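Local coordinates for FERM, ARHGEF and pleckstrin domain-containing protein 2 (Mus musculus, PDB 4GYV) that acts as a guanine nucleotide exchange factor that activates RAC1 and plays a role in actin remodelling, semaphorin responses and integrin-dependent adhesion, at residues D25-T30 and P57-H62; S107-H112 and T193-S198; E114-L119 and F149-V154. All blocks are in the same frame, centred on the assembly; numbering follows the deposited sequence.

Interaction 1 of 3, residues D25-T30 and P57-H62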
ATOM      1  N   ASP A  25      11.057   2.462  -1.511  1.00 49.01           N
ATOM      2  CA  ASP A  25      12.314   2.695  -0.800  1.00 48.04           C
ATOM      3  C   ASP A  25      12.909   4.046  -1.195  1.00 48.95           C
ATOM      4  O   ASP A  25      13.329   4.816  -0.332  1.00 50.78           O
ATOM      5  CB  ASP A  25      13.318   1.551  -1.024  1.00 43.64           C
ATOM      6  CG  ASP A  25      12.981   0.301  -0.209  1.00 62.19           C
ATOM      7  OD1 ASP A  25      12.233   0.436   0.791  1.00 67.24           O
ATOM      8  OD2 ASP A  25      13.468  -0.810  -0.560  1.00 65.02           O
ATOM      9  N   LEU A  26      12.921   4.347  -2.488  1.00 38.86           N
ATOM     10  CA  LEU A  26      13.303   5.673  -2.933  1.00 43.53           C
ATOM     11  C   LEU A  26      12.451   6.774  -2.288  1.00 52.46           C
ATOM     12  O   LEU A  26      12.951   7.858  -1.981  1.00 56.48           O
ATOM     13  CB  LEU A  26      13.190   5.787  -4.447  1.00 41.32           C
ATOM     14  CG  LEU A  26      14.174   4.962  -5.264  1.00 46.09           C
ATOM     15  CD1 LEU A  26      14.092   5.399  -6.730  1.00 43.59           C
ATOM     16  CD2 LEU A  26      15.612   5.061  -4.694  1.00 39.90           C
ATOM     17  N   GLU A  27      11.164   6.512  -2.084  1.00 43.61           N
ATOM     18  CA  GLU A  27      10.316   7.544  -1.479  1.00 47.66           C
ATOM     19  C   GLU A  27      10.745   7.933  -0.049  1.00 46.97           C
ATOM     20  O   GLU A  27      10.459   9.038   0.394  1.00 54.83           O
ATOM     21  CB  GLU A  27       8.828   7.188  -1.572  1.00 41.66           C
ATOM     22  CG  GLU A  27       8.382   7.038  -3.014  1.00 42.32           C
ATOM     23  CD  GLU A  27       6.891   6.807  -3.207  1.00 55.60           C
ATOM     24  OE1 GLU A  27       6.158   6.415  -2.260  1.00 60.93           O
ATOM     25  OE2 GLU A  27       6.468   7.023  -4.359  1.00 61.12           O
ATOM     26  N   VAL A  28      11.437   7.039   0.651  1.00 39.89           N
ATOM     27  CA  VAL A  28      12.007   7.380   1.944  1.00 55.89           C
ATOM     28  C   VAL A  28      12.907   8.595   1.795  1.00 63.11           C
ATOM     29  O   VAL A  28      12.922   9.480   2.646  1.00 64.35           O
ATOM     30  CB  VAL A  28      12.870   6.254   2.529  1.00 49.27           C
ATOM     31  CG1 VAL A  28      13.464   6.704   3.857  1.00 51.19           C
ATOM     32  CG2 VAL A  28      12.057   5.008   2.721  1.00 39.12           C
ATOM     33  N   ILE A  29      13.655   8.643   0.700  1.00 56.84           N
ATOM     34  CA  ILE A  29      14.538   9.777   0.453  1.00 49.30           C
ATOM     35  C   ILE A  29      13.830  10.929  -0.220  1.00 48.90           C
ATOM     36  O   ILE A  29      13.885  12.055   0.261  1.00 58.49           O
ATOM     37  CB  ILE A  29      15.685   9.392  -0.458  1.00 38.59           C
ATOM     38  CG1 ILE A  29      16.554   8.340   0.209  1.00 40.67           C
ATOM     39  CG2 ILE A  29      16.490  10.611  -0.827  1.00 39.88           C
ATOM     40  CD1 ILE A  29      17.424   7.610  -0.807  1.00 49.78           C
ATOM     41  N   THR A  30      13.178  10.642  -1.342  1.00 46.04           N
ATOM     42  CA  THR A  30      12.627  11.689  -2.194  1.00 48.91           C
ATOM     43  C   THR A  30      11.483  12.457  -1.560  1.00 51.19           C
ATOM     44  O   THR A  30      11.296  13.644  -1.844  1.00 55.73           O
ATOM     45  CB  THR A  30      12.193  11.139  -3.540  1.00 56.09           C
ATOM     46  OG1 THR A  30      11.009  10.333  -3.393  1.00 65.91           O
ATOM     47  CG2 THR A  30      13.305  10.318  -4.097  1.00 55.11           C
ATOM     48  N   PRO A  57      15.806  12.288 -10.842  1.00 59.81           N
ATOM     49  CA  PRO A  57      15.646  11.724 -12.193  1.00 60.80           C
ATOM     50  C   PRO A  57      15.604  10.191 -12.198  1.00 55.01           C
ATOM     51  O   PRO A  57      14.869   9.620 -12.994  1.00 49.58           O
ATOM     52  CB  PRO A  57      16.905  12.199 -12.932  1.00 45.58           C
ATOM     53  CG  PRO A  57      17.565  13.159 -12.048  1.00 53.18           C
ATOM     54  CD  PRO A  57      17.153  12.852 -10.655  1.00 48.13           C
ATOM     55  N   VAL A  58      16.406   9.554 -11.344  1.00 49.33           N
ATOM     56  CA  VAL A  58      16.391   8.110 -11.202  1.00 50.53           C
ATOM     57  C   VAL A  58      14.989   7.630 -10.848  1.00 55.70           C
ATOM     58  O   VAL A  58      14.481   6.669 -11.439  1.00 56.68           O
ATOM     59  CB  VAL A  58      17.385   7.637 -10.114  1.00 48.76           C
ATOM     60  CG1 VAL A  58      17.038   6.229  -9.613  1.00 39.14           C
ATOM     61  CG2 VAL A  58      18.796   7.691 -10.629  1.00 44.97           C
ATOM     62  N   TYR A  59      14.355   8.302  -9.893  1.00 46.56           N
ATOM     63  CA  TYR A  59      12.981   7.963  -9.543  1.00 48.51           C
ATOM     64  C   TYR A  59      12.022   8.102 -10.740  1.00 52.61           C
ATOM     65  O   TYR A  59      11.182   7.233 -10.973  1.00 50.54           O
ATOM     66  CB  TYR A  59      12.512   8.806  -8.372  1.00 40.50           C
ATOM     67  CG  TYR A  59      11.113   8.529  -7.907  1.00 42.07           C
ATOM     68  CD1 TYR A  59      10.028   9.189  -8.471  1.00 45.48           C
ATOM     69  CD2 TYR A  59      10.873   7.632  -6.878  1.00 48.57           C
ATOM     70  CE1 TYR A  59       8.738   8.945  -8.040  1.00 49.34           C
ATOM     71  CE2 TYR A  59       9.580   7.393  -6.424  1.00 52.83           C
ATOM     72  CZ  TYR A  59       8.519   8.049  -7.011  1.00 54.65           C
ATOM     73  OH  TYR A  59       7.242   7.800  -6.567  1.00 61.39           O
ATOM     74  N   GLU A  60      12.150   9.176 -11.510  1.00 49.94           N
ATOM     75  CA  GLU A  60      11.295   9.325 -12.683  1.00 50.49           C
ATOM     76  C   GLU A  60      11.451   8.149 -13.635  1.00 51.07           C
ATOM     77  O   GLU A  60      10.470   7.646 -14.172  1.00 53.81           O
ATOM     78  CB  GLU A  60      11.567  10.631 -13.418  1.00 48.78           C
ATOM     79  CG  GLU A  60      11.038  11.819 -12.686  1.00 71.39           C
ATOM     80  CD  GLU A  60      11.374  13.120 -13.375  1.00 89.38           C
ATOM     81  OE1 GLU A  60      11.657  13.073 -14.614  1.00 89.95           O
ATOM     82  OE2 GLU A  60      11.350  14.169 -12.662  1.00 90.31           O
ATOM     83  N   PHE A  61      12.688   7.715 -13.836  1.00 44.81           N
ATOM     84  CA  PHE A  61      12.943   6.605 -14.717  1.00 49.09           C
ATOM     85  C   PHE A  61      12.197   5.344 -14.282  1.00 51.76           C
ATOM     86  O   PHE A  61      11.467   4.727 -15.078  1.00 57.72           O
ATOM     87  CB  PHE A  61      14.426   6.294 -14.812  1.00 45.57           C
ATOM     88  CG  PHE A  61      14.684   4.966 -15.409  1.00 47.94           C
ATOM     89  CD1 PHE A  61      14.675   4.814 -16.786  1.00 52.58           C
ATOM     90  CD2 PHE A  61      14.854   3.846 -14.597  1.00 49.08           C
ATOM     91  CE1 PHE A  61      14.869   3.582 -17.359  1.00 55.14           C
ATOM     92  CE2 PHE A  61      15.044   2.605 -15.158  1.00 55.08           C
ATOM     93  CZ  PHE A  61      15.052   2.468 -16.548  1.00 50.84           C
ATOM     94  N   HIS A  62      12.401   4.958 -13.027  1.00 39.44           N
ATOM     95  CA  HIS A  62      11.760   3.768 -12.506  1.00 44.64           C
ATOM     96  C   HIS A  62      10.241   3.870 -12.517  1.00 51.60           C
ATOM     97  O   HIS A  62       9.538   2.890 -12.685  1.00 61.93           O
ATOM     98  CB  HIS A  62      12.285   3.450 -11.118  1.00 43.04           C
ATOM     99  CG  HIS A  62      13.725   3.036 -11.117  1.00 48.21           C
ATOM    100  ND1 HIS A  62      14.138   1.787 -11.519  1.00 50.68           N
ATOM    101  CD2 HIS A  62      14.849   3.718 -10.799  1.00 51.76           C
ATOM    102  CE1 HIS A  62      15.454   1.712 -11.437  1.00 59.76           C
ATOM    103  NE2 HIS A  62      15.910   2.871 -10.998  1.00 55.28           N
TER
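Leu26 is the first residue of 25-30 to meet the other helix, and it packs against Tyr59. Both side chains point at the opposite helix and slide past each other in opposite directions. Leu26 CB sits at the edge of the phenol ring, in its plane, 3.8 Å from Tyr59 CD2. Leu26 CD1 lies 4.0 Å from Tyr59 CA, near the backbone of the other helix. It also approaches Val58, with 4.2 Å between Leu26 CD1 and Val58 CG1. His62 lies at the margin, with its CD2 near Leu26 CD1. Its ND1 is held by Glu19 and Tyr160 of the same chain.

Glu27 comes next and supplies the polar link. Tyr59 OH donates a hydrogen bond to Glu27 OE2, with 2.5 Å between the oxygens. That length is very short as modelled and should not be read closely at 2.90 Å resolution. The carboxylate is turned 32° from the ring plane and reaches the phenol at its edge. The extended chain of Glu27 also runs beside the ring, with Glu27 CG 3.6 Å from Tyr59 CE2. Tyr59 CG stands anti to its backbone N (chi1 -179°), which carries the ring across to the first helix. Arg63 NE is a second partner of Tyr59 OH. Glu27 OE2 also accepts from Val216 N of a neighbouring subunit, so the carboxylate also joins two subunits of the assembly.

Thr30 ends the walk. Its OG1 is 4.4 Å from Tyr59 CD2 and makes a weak hydrogen bond back to Leu26 O.

The two short helical segments run roughly antiparallel, at 148°, with their axes 10.9 Å apart. Helix 7-39 and helix 56-77 thus pair through a buried leucine and tyrosine with a carboxylate at the rim of the ring. This is helix-helix packing within the elongated, all-helical bundle of the DH (RhoGEF) domain.

Interaction 2 of 3, residues S107-H112 and T193-S198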
ATOM      1  N   SER A 107      24.881   9.001 -15.663  1.00 62.74           N
ATOM      2  CA  SER A 107      25.510  10.157 -15.040  1.00 60.09           C
ATOM      3  C   SER A 107      25.105  10.279 -13.570  1.00 66.88           C
ATOM      4  O   SER A 107      25.915  10.585 -12.698  1.00 66.14           O
ATOM      5  CB  SER A 107      25.081  11.422 -15.770  1.00 62.50           C
ATOM      6  OG  SER A 107      24.455  11.084 -16.991  1.00 88.32           O
ATOM      7  N   TYR A 108      23.835  10.058 -13.297  1.00 60.73           N
ATOM      8  CA  TYR A 108      23.351  10.277 -11.963  1.00 63.45           C
ATOM      9  C   TYR A 108      23.857   9.181 -11.048  1.00 67.63           C
ATOM     10  O   TYR A 108      24.351   9.460  -9.954  1.00 74.72           O
ATOM     11  CB  TYR A 108      21.829  10.314 -11.963  1.00 59.23           C
ATOM     12  CG  TYR A 108      21.266  11.335 -12.905  1.00 53.07           C
ATOM     13  CD1 TYR A 108      21.493  12.670 -12.694  1.00 60.59           C
ATOM     14  CD2 TYR A 108      20.481  10.970 -13.984  1.00 54.54           C
ATOM     15  CE1 TYR A 108      20.982  13.623 -13.538  1.00 64.15           C
ATOM     16  CE2 TYR A 108      19.957  11.924 -14.840  1.00 53.71           C
ATOM     17  CZ  TYR A 108      20.224  13.253 -14.606  1.00 57.07           C
ATOM     18  OH  TYR A 108      19.733  14.245 -15.412  1.00 61.36           O
ATOM     19  N   PHE A 109      23.727   7.936 -11.494  1.00 57.65           N
ATOM     20  CA  PHE A 109      24.155   6.805 -10.684  1.00 59.28           C
ATOM     21  C   PHE A 109      25.632   6.978 -10.355  1.00 57.50           C
ATOM     22  O   PHE A 109      26.078   6.733  -9.241  1.00 59.13           O
ATOM     23  CB  PHE A 109      23.922   5.489 -11.429  1.00 58.19           C
ATOM     24  CG  PHE A 109      22.478   5.122 -11.563  1.00 54.89           C
ATOM     25  CD1 PHE A 109      21.801   4.527 -10.511  1.00 55.12           C
ATOM     26  CD2 PHE A 109      21.791   5.366 -12.738  1.00 54.02           C
ATOM     27  CE1 PHE A 109      20.454   4.189 -10.625  1.00 51.16           C
ATOM     28  CE2 PHE A 109      20.446   5.031 -12.855  1.00 50.77           C
ATOM     29  CZ  PHE A 109      19.779   4.449 -11.791  1.00 47.74           C
ATOM     30  N   GLN A 110      26.376   7.447 -11.338  1.00 59.69           N
ATOM     31  CA  GLN A 110      27.804   7.651 -11.197  1.00 64.23           C
ATOM     32  C   GLN A 110      28.167   8.616 -10.067  1.00 59.85           C
ATOM     33  O   GLN A 110      29.272   8.570  -9.558  1.00 73.94           O
ATOM     34  CB  GLN A 110      28.371   8.172 -12.512  1.00 72.53           C
ATOM     35  CG  GLN A 110      29.806   7.890 -12.696  1.00 84.71           C
ATOM     36  CD  GLN A 110      30.014   6.663 -13.523  1.00100.37           C
ATOM     37  OE1 GLN A 110      29.765   6.682 -14.729  1.00103.57           O
ATOM     38  NE2 GLN A 110      30.472   5.572 -12.890  1.00108.29           N
ATOM     39  N   ARG A 111      27.249   9.491  -9.673  1.00 58.93           N
ATOM     40  CA  ARG A 111      27.561  10.464  -8.624  1.00 61.76           C
ATOM     41  C   ARG A 111      27.168   9.991  -7.222  1.00 59.44           C
ATOM     42  O   ARG A 111      27.448  10.667  -6.236  1.00 65.24           O
ATOM     43  CB  ARG A 111      26.988  11.861  -8.941  1.00 52.74           C
ATOM     44  CG  ARG A 111      27.757  12.581 -10.032  1.00 60.95           C
ATOM     45  CD  ARG A 111      27.089  13.866 -10.484  1.00 84.94           C
ATOM     46  NE  ARG A 111      27.785  14.476 -11.624  1.00113.45           N
ATOM     47  CZ  ARG A 111      28.952  15.130 -11.540  1.00122.15           C
ATOM     48  NH1 ARG A 111      29.514  15.667 -12.630  1.00114.15           N
ATOM     49  NH2 ARG A 111      29.560  15.254 -10.360  1.00123.03           N
ATOM     50  N   HIS A 112      26.559   8.814  -7.128  1.00 55.66           N
ATOM     51  CA  HIS A 112      26.038   8.349  -5.845  1.00 53.01           C
ATOM     52  C   HIS A 112      27.078   8.129  -4.773  1.00 59.24           C
ATOM     53  O   HIS A 112      26.846   8.476  -3.630  1.00 67.57           O
ATOM     54  CB  HIS A 112      25.168   7.104  -5.999  1.00 48.74           C
ATOM     55  CG  HIS A 112      23.844   7.376  -6.644  1.00 47.73           C
ATOM     56  ND1 HIS A 112      22.898   6.397  -6.845  1.00 54.59           N
ATOM     57  CD2 HIS A 112      23.321   8.517  -7.151  1.00 47.90           C
ATOM     58  CE1 HIS A 112      21.842   6.928  -7.437  1.00 53.53           C
ATOM     59  NE2 HIS A 112      22.070   8.215  -7.623  1.00 50.78           N
ATOM     60  N   THR A 193      28.649  -2.316 -16.519  1.00 73.21           N
ATOM     61  CA  THR A 193      30.070  -2.177 -16.788  1.00 83.29           C
ATOM     62  C   THR A 193      30.584  -0.738 -16.617  1.00 86.00           C
ATOM     63  O   THR A 193      31.661  -0.519 -16.079  1.00 86.21           O
ATOM     64  CB  THR A 193      30.424  -2.664 -18.189  1.00 87.07           C
ATOM     65  OG1 THR A 193      30.032  -4.031 -18.313  1.00 91.27           O
ATOM     66  CG2 THR A 193      31.897  -2.553 -18.414  1.00 68.19           C
ATOM     67  N   GLU A 194      29.814   0.241 -17.071  1.00 88.02           N
ATOM     68  CA  GLU A 194      30.244   1.625 -16.970  1.00 82.48           C
ATOM     69  C   GLU A 194      30.205   2.087 -15.528  1.00 78.08           C
ATOM     70  O   GLU A 194      30.914   3.008 -15.132  1.00 91.48           O
ATOM     71  CB  GLU A 194      29.369   2.538 -17.817  1.00 83.70           C
ATOM     72  CG  GLU A 194      29.907   3.948 -17.899  1.00 97.58           C
ATOM     73  CD  GLU A 194      28.954   4.905 -18.566  1.00111.15           C
ATOM     74  OE1 GLU A 194      29.392   6.018 -18.930  1.00112.15           O
ATOM     75  OE2 GLU A 194      27.767   4.545 -18.721  1.00119.97           O
ATOM     76  N   LEU A 195      29.377   1.443 -14.731  1.00 67.53           N
ATOM     77  CA  LEU A 195      29.227   1.858 -13.353  1.00 67.02           C
ATOM     78  C   LEU A 195      30.056   0.990 -12.424  1.00 75.81           C
ATOM     79  O   LEU A 195      29.981   1.148 -11.214  1.00 84.47           O
ATOM     80  CB  LEU A 195      27.759   1.801 -12.934  1.00 61.93           C
ATOM     81  CG  LEU A 195      26.790   2.822 -13.532  1.00 64.23           C
ATOM     82  CD1 LEU A 195      25.387   2.502 -13.106  1.00 60.45           C
ATOM     83  CD2 LEU A 195      27.135   4.233 -13.105  1.00 67.52           C
ATOM     84  N   GLN A 196      30.841   0.076 -12.986  1.00 77.76           N
ATOM     85  CA  GLN A 196      31.613  -0.869 -12.171  1.00 80.87           C
ATOM     86  C   GLN A 196      32.429  -0.156 -11.102  1.00 80.25           C
ATOM     87  O   GLN A 196      32.366  -0.515  -9.921  1.00 78.25           O
ATOM     88  CB  GLN A 196      32.516  -1.759 -13.044  1.00 83.77           C
ATOM     89  CG  GLN A 196      33.151  -2.943 -12.323  1.00 88.82           C
ATOM     90  CD  GLN A 196      32.148  -3.779 -11.522  1.00104.16           C
ATOM     91  OE1 GLN A 196      32.361  -4.050 -10.330  1.00101.84           O
ATOM     92  NE2 GLN A 196      31.058  -4.206 -12.176  1.00111.22           N
ATOM     93  N   GLN A 197      33.160   0.874 -11.516  1.00 81.57           N
ATOM     94  CA  GLN A 197      34.007   1.615 -10.595  1.00 85.14           C
ATOM     95  C   GLN A 197      33.167   2.149  -9.450  1.00 79.79           C
ATOM     96  O   GLN A 197      33.506   1.942  -8.284  1.00 78.91           O
ATOM     97  CB  GLN A 197      34.711   2.762 -11.313  1.00 96.49           C
ATOM     98  CG  GLN A 197      36.211   2.858 -11.061  1.00108.12           C
ATOM     99  CD  GLN A 197      36.849   4.031 -11.803  1.00123.64           C
ATOM    100  OE1 GLN A 197      36.198   5.054 -12.058  1.00125.97           O
ATOM    101  NE2 GLN A 197      38.123   3.884 -12.162  1.00128.74           N
ATOM    102  N   SER A 198      32.063   2.813  -9.790  1.00 74.72           N
ATOM    103  CA  SER A 198      31.203   3.445  -8.796  1.00 68.97           C
ATOM    104  C   SER A 198      30.549   2.401  -7.913  1.00 67.92           C
ATOM    105  O   SER A 198      30.319   2.624  -6.719  1.00 63.64           O
ATOM    106  CB  SER A 198      30.135   4.316  -9.468  1.00 74.72           C
ATOM    107  OG  SER A 198      30.682   5.553  -9.889  1.00 91.38           O
TER
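Gln110 NE2 bonds to two residues at the junction between helix 178-194 and helix 196-212. It donates to Ser198 OG over 3.0 Å in a nearly straight bond, 169° at the hydrogen. Ser198 OG lies close to the amide plane, only 7° out of it. The second bond, from Gln110 NE2 to the backbone oxygen Glu194 O, is weak at 3.4 Å.

The glutamine reaches both acceptors through a bend at its second torsion (chi2 97°), after CG has set off anti to the backbone N. Leu195 CD2 lies over one face of the amide. The two side chains cross at a slant, with Leu195 CD2 3.6 Å from Gln110 NE2. Both methyls of the leucine also reach Phe109 CB, Leu195 CD1 at 3.7 Å. The Phe109 ring itself leads away, toward Pro153, Val154 and Val58.

Glu194 O, next to the helix junction, takes its weak bond from the Gln110 side chain. One amide therefore links helix 106-110 to both sides of the junction, firmly to Ser198 and weakly to Glu194. The leucine beside it adds apolar contact, and directional bonding and hydrophobic packing share the work.

Interaction 3 of 3, residues E114-L119 and F149-V154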
ATOM      1  N   GLU A 114      29.758   9.684  -4.507  1.00 65.52           N
ATOM      2  CA  GLU A 114      30.138  11.040  -4.154  1.00 62.38           C
ATOM      3  C   GLU A 114      29.075  11.668  -3.237  1.00 61.92           C
ATOM      4  O   GLU A 114      29.409  12.270  -2.220  1.00 59.44           O
ATOM      5  CB  GLU A 114      30.353  11.843  -5.431  1.00 63.41           C
ATOM      6  CG  GLU A 114      30.436  13.335  -5.261  1.00 85.09           C
ATOM      7  CD  GLU A 114      30.418  14.072  -6.605  1.00104.04           C
ATOM      8  OE1 GLU A 114      30.397  15.327  -6.587  1.00107.87           O
ATOM      9  OE2 GLU A 114      30.430  13.396  -7.671  1.00106.38           O
ATOM     10  N   VAL A 115      27.799  11.503  -3.587  1.00 58.74           N
ATOM     11  CA  VAL A 115      26.692  11.974  -2.759  1.00 56.76           C
ATOM     12  C   VAL A 115      26.825  11.410  -1.352  1.00 59.58           C
ATOM     13  O   VAL A 115      26.638  12.086  -0.344  1.00 66.92           O
ATOM     14  CB  VAL A 115      25.332  11.509  -3.332  1.00 55.74           C
ATOM     15  CG1 VAL A 115      24.226  11.593  -2.263  1.00 46.01           C
ATOM     16  CG2 VAL A 115      24.966  12.321  -4.571  1.00 57.39           C
ATOM     17  N   LEU A 116      27.171  10.144  -1.302  1.00 60.75           N
ATOM     18  CA  LEU A 116      27.323   9.465  -0.046  1.00 58.28           C
ATOM     19  C   LEU A 116      28.480  10.026   0.795  1.00 67.49           C
ATOM     20  O   LEU A 116      28.266  10.359   1.959  1.00 73.85           O
ATOM     21  CB  LEU A 116      27.505   7.990  -0.311  1.00 50.95           C
ATOM     22  CG  LEU A 116      27.450   7.113   0.913  1.00 63.30           C
ATOM     23  CD1 LEU A 116      26.154   7.369   1.646  1.00 61.57           C
ATOM     24  CD2 LEU A 116      27.529   5.691   0.415  1.00 74.62           C
ATOM     25  N   THR A 117      29.689  10.143   0.230  1.00 55.20           N
ATOM     26  CA  THR A 117      30.806  10.619   1.040  1.00 68.93           C
ATOM     27  C   THR A 117      30.518  12.029   1.563  1.00 74.94           C
ATOM     28  O   THR A 117      30.883  12.381   2.686  1.00 78.51           O
ATOM     29  CB  THR A 117      32.179  10.642   0.295  1.00 71.98           C
ATOM     30  OG1 THR A 117      32.138  11.605  -0.748  1.00 85.21           O
ATOM     31  CG2 THR A 117      32.530   9.316  -0.298  1.00 58.21           C
ATOM     32  N   GLU A 118      29.845  12.822   0.742  1.00 70.48           N
ATOM     33  CA  GLU A 118      29.593  14.208   1.068  1.00 71.53           C
ATOM     34  C   GLU A 118      28.604  14.352   2.201  1.00 73.26           C
ATOM     35  O   GLU A 118      28.730  15.262   3.026  1.00 76.13           O
ATOM     36  CB  GLU A 118      29.087  14.944  -0.161  1.00 74.47           C
ATOM     37  CG  GLU A 118      30.194  15.281  -1.110  1.00 80.66           C
ATOM     38  CD  GLU A 118      31.297  16.043  -0.419  1.00 89.18           C
ATOM     39  OE1 GLU A 118      32.488  15.761  -0.699  1.00 92.68           O
ATOM     40  OE2 GLU A 118      30.964  16.919   0.412  1.00 93.05           O
ATOM     41  N   LEU A 119      27.613  13.465   2.226  1.00 60.92           N
ATOM     42  CA  LEU A 119      26.681  13.411   3.340  1.00 57.49           C
ATOM     43  C   LEU A 119      27.386  13.107   4.652  1.00 67.31           C
ATOM     44  O   LEU A 119      27.190  13.814   5.641  1.00 72.04           O
ATOM     45  CB  LEU A 119      25.595  12.372   3.092  1.00 53.46           C
ATOM     46  CG  LEU A 119      24.561  12.765   2.043  1.00 59.58           C
ATOM     47  CD1 LEU A 119      23.540  11.657   1.826  1.00 62.39           C
ATOM     48  CD2 LEU A 119      23.876  14.042   2.437  1.00 50.76           C
ATOM     49  N   PHE A 149      19.862   3.456   2.057  1.00 48.89           N
ATOM     50  CA  PHE A 149      18.938   3.570   0.940  1.00 43.87           C
ATOM     51  C   PHE A 149      19.655   4.082  -0.284  1.00 51.17           C
ATOM     52  O   PHE A 149      19.235   3.808  -1.390  1.00 52.31           O
ATOM     53  CB  PHE A 149      17.770   4.511   1.261  1.00 43.92           C
ATOM     54  CG  PHE A 149      16.784   3.943   2.247  1.00 52.68           C
ATOM     55  CD1 PHE A 149      15.724   3.149   1.816  1.00 43.28           C
ATOM     56  CD2 PHE A 149      16.926   4.187   3.614  1.00 55.56           C
ATOM     57  CE1 PHE A 149      14.807   2.610   2.729  1.00 45.13           C
ATOM     58  CE2 PHE A 149      16.017   3.657   4.529  1.00 57.84           C
ATOM     59  CZ  PHE A 149      14.953   2.869   4.083  1.00 56.61           C
ATOM     60  N   LEU A 150      20.731   4.838  -0.094  1.00 56.85           N
ATOM     61  CA  LEU A 150      21.496   5.353  -1.228  1.00 53.54           C
ATOM     62  C   LEU A 150      22.271   4.294  -2.010  1.00 57.44           C
ATOM     63  O   LEU A 150      22.682   4.533  -3.147  1.00 61.82           O
ATOM     64  CB  LEU A 150      22.443   6.434  -0.768  1.00 58.23           C
ATOM     65  CG  LEU A 150      21.722   7.729  -0.474  1.00 66.17           C
ATOM     66  CD1 LEU A 150      22.733   8.759  -0.001  1.00 77.51           C
ATOM     67  CD2 LEU A 150      21.066   8.178  -1.734  1.00 64.82           C
ATOM     68  N   LEU A 151      22.463   3.121  -1.411  1.00 57.24           N
ATOM     69  CA  LEU A 151      23.099   2.008  -2.115  1.00 53.91           C
ATOM     70  C   LEU A 151      22.097   1.225  -2.972  1.00 58.14           C
ATOM     71  O   LEU A 151      22.491   0.326  -3.700  1.00 56.22           O
ATOM     72  CB  LEU A 151      23.752   1.043  -1.125  1.00 49.87           C
ATOM     73  CG  LEU A 151      24.762   1.630  -0.152  1.00 59.08           C
ATOM     74  CD1 LEU A 151      24.979   0.699   1.018  1.00 63.57           C
ATOM     75  CD2 LEU A 151      26.043   1.866  -0.874  1.00 54.28           C
ATOM     76  N   LYS A 152      20.805   1.540  -2.865  1.00 51.38           N
ATOM     77  CA  LYS A 152      19.789   0.744  -3.552  1.00 43.76           C
ATOM     78  C   LYS A 152      19.728   0.952  -5.070  1.00 48.29           C
ATOM     79  O   LYS A 152      19.678  -0.027  -5.807  1.00 48.69           O
ATOM     80  CB  LYS A 152      18.408   0.868  -2.880  1.00 32.37           C
ATOM     81  CG  LYS A 152      18.456   0.418  -1.434  1.00 44.09           C
ATOM     82  CD  LYS A 152      17.109   0.070  -0.793  1.00 33.83           C
ATOM     83  CE  LYS A 152      17.343  -0.956   0.349  1.00 54.09           C
ATOM     84  NZ  LYS A 152      16.084  -1.616   0.830  1.00 69.52           N
ATOM     85  N   PRO A 153      19.763   2.212  -5.547  1.00 53.34           N
ATOM     86  CA  PRO A 153      19.717   2.420  -7.002  1.00 52.66           C
ATOM     87  C   PRO A 153      20.735   1.586  -7.803  1.00 58.50           C
ATOM     88  O   PRO A 153      20.330   0.830  -8.688  1.00 60.77           O
ATOM     89  CB  PRO A 153      20.016   3.917  -7.140  1.00 50.36           C
ATOM     90  CG  PRO A 153      19.466   4.504  -5.903  1.00 48.67           C
ATOM     91  CD  PRO A 153      19.789   3.501  -4.826  1.00 48.60           C
ATOM     92  N   VAL A 154      22.025   1.704  -7.505  1.00 52.92           N
ATOM     93  CA  VAL A 154      23.005   0.932  -8.264  1.00 46.93           C
ATOM     94  C   VAL A 154      22.815  -0.576  -8.054  1.00 51.51           C
ATOM     95  O   VAL A 154      22.911  -1.368  -8.982  1.00 54.41           O
ATOM     96  CB  VAL A 154      24.448   1.384  -7.980  1.00 48.49           C
ATOM     97  CG1 VAL A 154      25.431   0.500  -8.701  1.00 57.09           C
ATOM     98  CG2 VAL A 154      24.635   2.805  -8.445  1.00 50.28           C
TER
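Leu150 points toward helix 112-124, and its CD1 methyl is the hub of the contact. Three side chains of that helix meet this one methyl, each at a different angle. Val115 crosses Leu150 at about a right angle, with Val115 CG1 3.9 Å from Leu150 CD1. Leu116 instead slides past it in the opposite direction, and Leu116 CD1 stands 4.0 Å from Leu150 CD1. Leu119 comes in at a slant, its CD1 3.5 Å from Leu150 CD1.

The branch of Leu116 serves two partners. CG is anti to the backbone N (chi1 -170°), and this sends both methyls toward the second segment. One meets Leu150. The other, Leu116 CD2, lies 4.3 Å from Leu151 CD2. Leu151 then passes on to Leu202 and Gln206 of helix 196-212.

Leu150 and Leu151 are the middle residues of a type I beta turn from Phe149 to Lys152, closed by Lys152 N to Phe149 O. The turn leads into helix 152-170. It sends Leu150 toward helix 112-124, while Leu151 leaves at about a right angle and only its tip reaches Leu116. The turn and following helix start read Leu-Leu-Lys-Pro-Val, consistent with the third conserved region of DH domains.

No hydrogen bond crosses this interface, and all five touching residues are buried. Cohesion probably comes from the hydrophobic effect and dispersion between methyl groups. The fit depends on shape rather than on bond direction.

Overall arrangement
All three contacts lie within the DH domain, the exchange-factor module of the longer protein. Interaction 1 closes along the chain before the other two open, and interaction 3 is nested inside the loop closed by interaction 2. The centres of interactions 1 and 2 are about 17 Å apart. Those of interactions 1 and 3 are about 13 Å apart. Those of interactions 2 and 3 are about 11 Å apart. They touch one another. Val58 meets Phe109, Phe109 and His112 pack on Pro153, and Asp25 forms a salt bridge with Lys152. Segment 149-154 thus lies against both other contacts. Helices 7-39, 56-77, 106-110, 112-124, 152-170, 178-194 and 196-212 are linked through the middle of the exchange domain's helical bundle.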